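Local coordinates for protein transcriptional regulator (PDB 5JUF) that probably activates competence genes as a quorum-sensing transcriptional regulator of the RNPP family, coupling a helix-turn-helix domain to a tetratricopeptide-type domain that senses a signalling peptide, at residues Lys232-Ile237 with Ser244-Val249; Phe158-Leu163 with Trp197-Tyr202. One frame throughout, in Å; residues are numbered along the deposited sequence.

Contact 1: Lys232-Ile237 with Ser244-Val249; sequences KALAVI and SYKPSV
V249 meets three side chains of 232-237 with its two methyl branches. CG1 lies 3.6 Å from L234 CD2, while CG2 is 3.6 Å from I237 CD1 and, more loosely, 4.1 Å from A233 CB. The division follows from its first torsion: with CG1 anti to the backbone N (chi1 -179°), CG2 is left beside that nitrogen, and the two branches diverge toward different partners. I237 and V249 run past each other in opposite directions, and the end of the isoleucine continues to the facing backbone, where CD1 lies 3.6 Å from K246 CA. All the close approaches are between carbons and no hydrogen bond crosses, so the contact is apolar. It joins helix 226-240 to helix 246-260, an antiparallel pair of consecutive helices within the ComR tetratricopeptide region, of the kind found in the alpha-solenoids of that clan. The extended K246 chain crosses L234 at about a right angle, its CE 4.0 Å from L234 CD2, so the lysine contributes methylene surface here. Behind the contact, S248 OG donates to Y245 O at 2.7 Å, an additional bond where the chain leads into helix 246-260. The Y245 ring leads away from I237 and meets the F207 ring with planes about 15° apart; F207, on helix 200-219, also touches A233 and I237.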
loop_
_atom_site.group_PDB
_atom_site.type_symbol
_atom_site.label_atom_id
_atom_site.label_comp_id
_atom_site.label_asym_id
_atom_site.label_seq_id
_atom_site.Cartn_x
_atom_site.Cartn_y
_atom_site.Cartn_z
ATOM N N LYS A 232 -9.599 -13.492 -7.178
ATOM C CA LYS A 232 -9.526 -12.039 -7.321
ATOM C C LYS A 232 -8.233 -11.608 -8.002
ATOM O O LYS A 232 -8.230 -10.638 -8.767
ATOM C CB LYS A 232 -9.671 -11.334 -5.971
ATOM C CG LYS A 232 -10.091 -9.872 -6.146
ATOM C CD LYS A 232 -10.314 -9.156 -4.840
ATOM C CE LYS A 232 -10.950 -7.778 -5.062
ATOM N NZ LYS A 232 -12.420 -7.814 -5.385
ATOM N N ALA A 233 -7.126 -12.306 -7.743
ATOM C CA ALA A 233 -5.883 -11.978 -8.431
ATOM C C ALA A 233 -6.025 -12.201 -9.935
ATOM O O ALA A 233 -5.557 -11.387 -10.741
ATOM C CB ALA A 233 -4.729 -12.815 -7.862
ATOM N N LEU A 234 -6.685 -13.294 -10.330
ATOM C CA LEU A 234 -6.891 -13.555 -11.753
ATOM C C LEU A 234 -7.784 -12.493 -12.384
ATOM O O LEU A 234 -7.579 -12.098 -13.536
ATOM C CB LEU A 234 -7.495 -14.948 -11.951
ATOM C CG LEU A 234 -6.590 -16.152 -11.650
ATOM C CD1 LEU A 234 -7.408 -17.418 -11.675
ATOM C CD2 LEU A 234 -5.446 -16.234 -12.648
ATOM N N ALA A 235 -8.782 -12.016 -11.643
ATOM C CA ALA A 235 -9.656 -10.972 -12.168
ATOM C C ALA A 235 -8.903 -9.658 -12.359
ATOM O O ALA A 235 -9.108 -8.961 -13.359
ATOM C CB ALA A 235 -10.850 -10.771 -11.231
ATOM N N VAL A 236 -8.040 -9.296 -11.405
ATOM C CA VAL A 236 -7.176 -8.131 -11.581
ATOM C C VAL A 236 -6.294 -8.302 -12.811
ATOM O O VAL A 236 -6.143 -7.377 -13.619
ATOM C CB VAL A 236 -6.327 -7.880 -10.317
ATOM C CG1 VAL A 236 -5.292 -6.796 -10.577
ATOM C CG2 VAL A 236 -7.209 -7.473 -9.141
ATOM N N ILE A 237 -5.674 -9.477 -12.961
ATOM C CA ILE A 237 -4.822 -9.708 -14.129
ATOM C C ILE A 237 -5.605 -9.472 -15.408
ATOM O O ILE A 237 -5.094 -8.872 -16.363
ATOM C CB ILE A 237 -4.212 -11.125 -14.098
ATOM C CG1 ILE A 237 -3.107 -11.196 -13.039
ATOM C CG2 ILE A 237 -3.690 -11.530 -15.494
ATOM C CD1 ILE A 237 -2.644 -12.601 -12.777
ATOM N N SER A 244 2.220 -11.034 -17.305
ATOM C CA SER A 244 3.468 -11.601 -16.797
ATOM C C SER A 244 3.337 -12.075 -15.349
ATOM O O SER A 244 4.191 -12.836 -14.880
ATOM C CB SER A 244 4.609 -10.586 -16.921
ATOM O OG SER A 244 4.399 -9.494 -16.048
ATOM N N TYR A 245 2.280 -11.665 -14.644
ATOM C CA TYR A 245 2.049 -12.104 -13.271
ATOM C C TYR A 245 1.157 -13.329 -13.192
ATOM O O TYR A 245 0.983 -13.886 -12.103
ATOM C CB TYR A 245 1.424 -10.974 -12.447
ATOM C CG TYR A 245 2.360 -9.797 -12.242
ATOM C CD1 TYR A 245 3.734 -9.934 -12.447
ATOM C CD2 TYR A 245 1.875 -8.550 -11.851
ATOM C CE1 TYR A 245 4.599 -8.867 -12.271
ATOM C CE2 TYR A 245 2.733 -7.475 -11.671
ATOM C CZ TYR A 245 4.096 -7.641 -11.885
ATOM O OH TYR A 245 4.965 -6.584 -11.707
ATOM N N LYS A 246 0.585 -13.755 -14.311
ATOM C CA LYS A 246 -0.318 -14.898 -14.262
ATOM C C LYS A 246 0.377 -16.188 -13.861
ATOM O O LYS A 246 -0.225 -16.955 -13.087
ATOM C CB LYS A 246 -1.037 -15.059 -15.606
ATOM C CG LYS A 246 -2.277 -15.933 -15.543
ATOM C CD LYS A 246 -3.188 -15.677 -16.746
ATOM C CE LYS A 246 -4.558 -16.342 -16.577
ATOM N NZ LYS A 246 -5.222 -16.548 -17.919
ATOM N N PRO A 247 1.591 -16.513 -14.338
ATOM C CA PRO A 247 2.216 -17.758 -13.863
ATOM C C PRO A 247 2.317 -17.821 -12.349
ATOM O O PRO A 247 2.094 -18.896 -11.784
ATOM C CB PRO A 247 3.595 -17.747 -14.550
ATOM C CG PRO A 247 3.371 -16.993 -15.826
ATOM C CD PRO A 247 2.407 -15.877 -15.402
ATOM N N SER A 248 2.592 -16.694 -11.672
ATOM C CA SER A 248 2.713 -16.720 -10.215
ATOM C C SER A 248 1.390 -17.092 -9.556
ATOM O O SER A 248 1.386 -17.695 -8.478
ATOM C CB SER A 248 3.229 -15.371 -9.682
ATOM O OG SER A 248 2.252 -14.337 -9.777
ATOM N N VAL A 249 0.267 -16.783 -10.201
ATOM C CA VAL A 249 -1.028 -17.155 -9.647
ATOM C C VAL A 249 -1.286 -18.642 -9.829
ATOM O O VAL A 249 -1.817 -19.299 -8.930
ATOM C CB VAL A 249 -2.137 -16.298 -10.274
ATOM C CG1 VAL A 249 -3.503 -16.664 -9.677
ATOM C CG2 VAL A 249 -1.835 -14.815 -10.048
#

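Contact 2: Phe158-Leu163 with Trp197-Tyr202; sequences FSTNDL and WTDDVY
Two helix N-termini meet here, each with a side-chain cap, and Y202 from one reaches the chain entering the other. In 158-163 the cap is a capping box: S159 OG accepts from D162 N at 3.1 Å, and D162 OD2 accepts in return from S159 N at 3.0 Å, approached from above the carboxylate plane. In 197-202, D199 is the N-cap; its OD1 takes Y202 N at 3.2 Å in a nearly straight bond and V201 N in a weak, bent one.

Across the contact, Y202 OH donates to F158 O at 2.9 Å. The donor lies 23° from the carbonyl plane, and the C=O...O angle is 147°. CG anti to the backbone N (chi1 -175°) directs the tyrosine ring toward 158-163, and the length of the side chain carries its hydroxyl to this carbonyl just ahead of the capping box. L163 CD1 sits over one ring face, 3.8 Å from the centroid and displaced toward the rim, a CH-pi contact. T160 OG1 approaches the ring edge, 3.4 Å from Y202 CD1. The edge approach, the methyl over a face and the hydroxyl bond together restrict the ring's position and rotation. One water is hydrogen-bonded to T160 OG1 at 2.6 Å and donates to D199 OD2, bridging the segments, so the capping carboxylate uses OD1 for its own helix and OD2 for the bridge.

The contact thus joins the starts of helices 160-173 and 200-219. V205, L206 and D209 of the latter continue the packing against L163, while F158 turns its ring toward helices 139-152 and 181-192.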
loop_
_atom_site.group_PDB
_atom_site.type_symbol
_atom_site.label_atom_id
_atom_site.label_comp_id
_atom_site.label_asym_id
_atom_site.label_seq_id
_atom_site.Cartn_x
_atom_site.Cartn_y
_atom_site.Cartn_z
ATOM N N PHE A 158 -11.047 1.155 0.194
ATOM C CA PHE A 158 -9.630 1.512 0.264
ATOM C C PHE A 158 -9.218 2.247 -1.008
ATOM O O PHE A 158 -9.474 1.762 -2.116
ATOM C CB PHE A 158 -8.753 0.266 0.441
ATOM C CG PHE A 158 -9.063 -0.548 1.684
ATOM C CD1 PHE A 158 -9.250 0.071 2.933
ATOM C CD2 PHE A 158 -9.140 -1.927 1.612
ATOM C CE1 PHE A 158 -9.521 -0.681 4.066
ATOM C CE2 PHE A 158 -9.408 -2.690 2.753
ATOM C CZ PHE A 158 -9.596 -2.068 3.981
ATOM N N SER A 159 -8.578 3.411 -0.849
ATOM C CA SER A 159 -7.896 4.076 -1.959
ATOM C C SER A 159 -6.596 3.347 -2.289
ATOM O O SER A 159 -6.191 2.411 -1.601
ATOM C CB SER A 159 -7.596 5.533 -1.605
ATOM O OG SER A 159 -6.699 5.575 -0.500
ATOM N N THR A 160 -5.905 3.801 -3.346
ATOM C CA THR A 160 -4.554 3.304 -3.622
ATOM C C THR A 160 -3.634 3.498 -2.424
ATOM O O THR A 160 -2.883 2.592 -2.045
ATOM C CB THR A 160 -3.962 4.014 -4.836
ATOM O OG1 THR A 160 -4.843 3.872 -5.967
ATOM C CG2 THR A 160 -2.575 3.429 -5.140
ATOM N N ASN A 161 -3.661 4.689 -1.827
ATOM C CA ASN A 161 -2.809 4.947 -0.666
ATOM C C ASN A 161 -3.154 4.026 0.498
ATOM O O ASN A 161 -2.261 3.593 1.236
ATOM C CB ASN A 161 -2.942 6.410 -0.244
ATOM C CG ASN A 161 -2.199 7.345 -1.178
ATOM O OD1 ASN A 161 -1.457 6.896 -2.048
ATOM N ND2 ASN A 161 -2.392 8.645 -1.001
ATOM N N ASP A 162 -4.447 3.775 0.717
ATOM C CA ASP A 162 -4.859 2.849 1.768
ATOM C C ASP A 162 -4.274 1.468 1.526
ATOM O O ASP A 162 -3.843 0.799 2.466
ATOM C CB ASP A 162 -6.387 2.733 1.838
ATOM C CG ASP A 162 -7.073 4.010 2.295
ATOM O OD1 ASP A 162 -6.420 4.854 2.941
ATOM O OD2 ASP A 162 -8.284 4.158 1.997
ATOM N N LEU A 163 -4.304 1.001 0.272
ATOM C CA LEU A 163 -3.774 -0.329 -0.024
ATOM C C LEU A 163 -2.270 -0.388 0.193
ATOM O O LEU A 163 -1.735 -1.458 0.504
ATOM C CB LEU A 163 -4.123 -0.729 -1.461
ATOM C CG LEU A 163 -5.607 -0.939 -1.761
ATOM C CD1 LEU A 163 -5.799 -1.293 -3.236
ATOM C CD2 LEU A 163 -6.144 -2.052 -0.862
ATOM N N TRP A 197 -11.786 -1.825 -11.088
ATOM C CA TRP A 197 -12.208 -0.972 -12.190
ATOM C C TRP A 197 -11.082 -0.908 -13.222
ATOM O O TRP A 197 -10.310 -1.874 -13.358
ATOM C CB TRP A 197 -12.618 0.390 -11.640
ATOM C CG TRP A 197 -14.070 0.486 -11.323
ATOM C CD1 TRP A 197 -14.734 -0.151 -10.310
ATOM C CD2 TRP A 197 -15.052 1.266 -12.018
ATOM N NE1 TRP A 197 -16.068 0.182 -10.336
ATOM C CE2 TRP A 197 -16.290 1.050 -11.374
ATOM C CE3 TRP A 197 -15.005 2.127 -13.122
ATOM C CZ2 TRP A 197 -17.472 1.664 -11.799
ATOM C CZ3 TRP A 197 -16.181 2.735 -13.542
ATOM C CH2 TRP A 197 -17.395 2.500 -12.882
ATOM N N THR A 198 -10.969 0.223 -13.919
ATOM C CA THR A 198 -9.993 0.397 -14.987
ATOM C C THR A 198 -8.801 1.245 -14.557
ATOM O O THR A 198 -8.150 1.863 -15.407
ATOM C CB THR A 198 -10.661 1.026 -16.210
ATOM O OG1 THR A 198 -11.303 2.245 -15.815
ATOM C CG2 THR A 198 -11.695 0.082 -16.789
ATOM N N ASP A 199 -8.517 1.304 -13.259
ATOM C CA ASP A 199 -7.388 2.067 -12.739
ATOM C C ASP A 199 -6.230 1.087 -12.595
ATOM O O ASP A 199 -6.171 0.321 -11.632
ATOM C CB ASP A 199 -7.764 2.744 -11.423
ATOM C CG ASP A 199 -6.641 3.610 -10.845
ATOM O OD1 ASP A 199 -5.496 3.541 -11.331
ATOM O OD2 ASP A 199 -6.910 4.353 -9.879
ATOM N N ASP A 200 -5.311 1.097 -13.569
ATOM C CA ASP A 200 -4.200 0.147 -13.560
ATOM C C ASP A 200 -3.288 0.350 -12.360
ATOM O O ASP A 200 -2.700 -0.615 -11.865
ATOM C CB ASP A 200 -3.371 0.277 -14.836
ATOM C CG ASP A 200 -4.111 -0.197 -16.067
ATOM O OD1 ASP A 200 -5.075 -0.979 -15.936
ATOM O OD2 ASP A 200 -3.716 0.218 -17.169
ATOM N N VAL A 201 -3.135 1.595 -11.903
ATOM C CA VAL A 201 -2.316 1.861 -10.728
ATOM C C VAL A 201 -2.938 1.205 -9.503
ATOM O O VAL A 201 -2.269 0.497 -8.745
ATOM C CB VAL A 201 -2.149 3.378 -10.535
ATOM C CG1 VAL A 201 -1.352 3.675 -9.253
ATOM C CG2 VAL A 201 -1.479 3.990 -11.764
ATOM N N TYR A 202 -4.236 1.439 -9.295
ATOM C CA TYR A 202 -4.938 0.803 -8.188
ATOM C C TYR A 202 -4.827 -0.714 -8.271
ATOM O O TYR A 202 -4.514 -1.391 -7.277
ATOM C CB TYR A 202 -6.404 1.232 -8.208
ATOM C CG TYR A 202 -7.215 0.730 -7.034
ATOM C CD1 TYR A 202 -7.254 1.448 -5.842
ATOM C CD2 TYR A 202 -7.957 -0.455 -7.122
ATOM C CE1 TYR A 202 -8.003 1.003 -4.755
ATOM C CE2 TYR A 202 -8.712 -0.917 -6.038
ATOM C CZ TYR A 202 -8.734 -0.177 -4.857
ATOM O OH TYR A 202 -9.476 -0.613 -3.772
HETATM O O HOH W 1 -4.695 5.424 -8.029
#

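Both contacts belong to the ComR tetratricopeptide region and follow one another along the chain, contact 2 closing before contact 1 opens. Their centres are about 16 Å apart and their nearest atoms about 6 Å, without touching. Helix 200-219 connects them: its first turn carries the Y202 side of contact 2, and F207 farther along reaches contact 1. A hydrogen bond between D200 OD1 and S240 OG pins the start of that helix to the end of helix 226-240. Another tie runs through Q194, whose side chain accepts from F158 N and whose backbone O accepts from K232 NZ. A sulfate ion, most likely a crystallisation additive, lies about 4 Å from the Y245 side chain in this apo structure.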